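Local coordinates for protein PelA (Pseudomonas aeruginosa, PDB 5TCB) that probably hydrolyses glycosidic bonds through this glycoside hydrolase domain, one part of a longer protein that probably also has deacetylase activity, at residues A[251-254]-A[258-261]. Residues are numbered along the deposited sequence; the frame is centred on the assembly and turned at random.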
# COMPACT_ATOMS: atom_id res chain seq x y z
N ARG A 251 -11.50 -15.54 -9.93
CA ARG A 251 -10.34 -16.43 -9.93
C ARG A 251 -9.48 -16.20 -8.69
O ARG A 251 -9.10 -17.16 -8.00
CB ARG A 251 -9.56 -16.17 -11.22
CG ARG A 251 -8.50 -17.16 -11.55
CD ARG A 251 -7.87 -16.78 -12.87
NE ARG A 251 -6.56 -17.40 -13.02
CZ ARG A 251 -5.59 -16.94 -13.81
NH1 ARG A 251 -5.78 -15.84 -14.52
NH2 ARG A 251 -4.44 -17.59 -13.87
N LEU A 252 -9.22 -14.94 -8.36
CA LEU A 252 -8.37 -14.63 -7.22
C LEU A 252 -9.01 -15.05 -5.90
O LEU A 252 -8.32 -15.57 -5.01
CB LEU A 252 -8.05 -13.12 -7.24
CG LEU A 252 -7.09 -12.73 -8.38
CD1 LEU A 252 -7.10 -11.23 -8.64
CD2 LEU A 252 -5.67 -13.19 -8.07
N ARG A 253 -10.32 -14.88 -5.76
CA ARG A 253 -11.00 -15.38 -4.56
C ARG A 253 -10.88 -16.89 -4.42
O ARG A 253 -10.62 -17.40 -3.32
CB ARG A 253 -12.47 -14.92 -4.55
CG ARG A 253 -12.60 -13.46 -4.20
CD ARG A 253 -14.04 -13.00 -4.12
NE ARG A 253 -14.07 -11.58 -3.75
CZ ARG A 253 -14.11 -11.13 -2.50
NH1 ARG A 253 -14.11 -11.97 -1.47
NH2 ARG A 253 -14.08 -9.83 -2.30
N SER A 254 -11.05 -17.63 -5.53
CA SER A 254 -10.92 -19.08 -5.45
C SER A 254 -9.51 -19.51 -5.07
O SER A 254 -9.33 -20.59 -4.51
CB SER A 254 -11.30 -19.73 -6.79
OG SER A 254 -10.26 -19.62 -7.76
N VAL A 258 -8.10 -11.73 -1.42
CA VAL A 258 -9.16 -10.72 -1.46
C VAL A 258 -8.75 -9.72 -2.53
O VAL A 258 -7.76 -8.99 -2.32
CB VAL A 258 -9.35 -10.05 -0.11
CG1 VAL A 258 -10.52 -9.05 -0.16
CG2 VAL A 258 -9.62 -11.09 0.96
N PRO A 259 -9.40 -9.68 -3.69
CA PRO A 259 -8.87 -8.90 -4.81
C PRO A 259 -9.45 -7.51 -4.97
O PRO A 259 -10.58 -7.24 -4.56
CB PRO A 259 -9.26 -9.76 -6.01
CG PRO A 259 -10.60 -10.30 -5.61
CD PRO A 259 -10.52 -10.55 -4.12
N PHE A 260 -8.68 -6.64 -5.62
CA PHE A 260 -9.20 -5.44 -6.24
C PHE A 260 -8.54 -5.32 -7.59
O PHE A 260 -7.31 -5.33 -7.68
CB PHE A 260 -8.91 -4.20 -5.41
CG PHE A 260 -9.56 -2.92 -5.93
CD1 PHE A 260 -10.94 -2.82 -6.04
CD2 PHE A 260 -8.77 -1.81 -6.23
CE1 PHE A 260 -11.54 -1.65 -6.49
CE2 PHE A 260 -9.37 -0.64 -6.67
CZ PHE A 260 -10.75 -0.53 -6.78
N VAL A 261 -9.35 -5.26 -8.64
CA VAL A 261 -8.85 -5.23 -10.00
C VAL A 261 -9.20 -3.87 -10.58
O VAL A 261 -10.38 -3.55 -10.77
CB VAL A 261 -9.43 -6.37 -10.84
CG1 VAL A 261 -8.75 -6.41 -12.21
CG2 VAL A 261 -9.31 -7.72 -10.09
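With CG beside the backbone N and anti to the carbonyl carbon in both Leu252 (chi1 -71°) and Arg253 (chi1 -75°), these neighbouring helix residues send their side chains to two parts of one ring, that of Pro259. Leu252 takes the CB end: its CD1 lies 3.7 Å from Pro259 CB, with its own CB hardly farther from the same atom, and the two side chains run past each other in opposite directions. Leu252 CD1 also reaches Val261 CG2, more loosely, at 4.4 Å. Arg253 crosses the ring at about a right angle. Its CG packs 3.6 Å from Pro259 CD. From there the extended chain to NE carries the guanidinium on, so that Pro259 CD lies over one face near its rim, 3.5 Å above the guanidinium plane. Val258 CG1 lies oblique to the guanidinium, 4.2 Å from Arg253 NH2. No hydrogen bond links 251-254 to 258-261; Arg253 spends N-H groups elsewhere, NE on the carbonyl oxygen of Ser272 and NH2 on that of Ser25. The short three-residue link brings the end of helix 242-254 against the start of strand 258-262, closing the last beta-alpha-beta unit, begun by strand 231-236, of a TIM-barrel-like (beta/alpha)8 glycoside hydrolase domain.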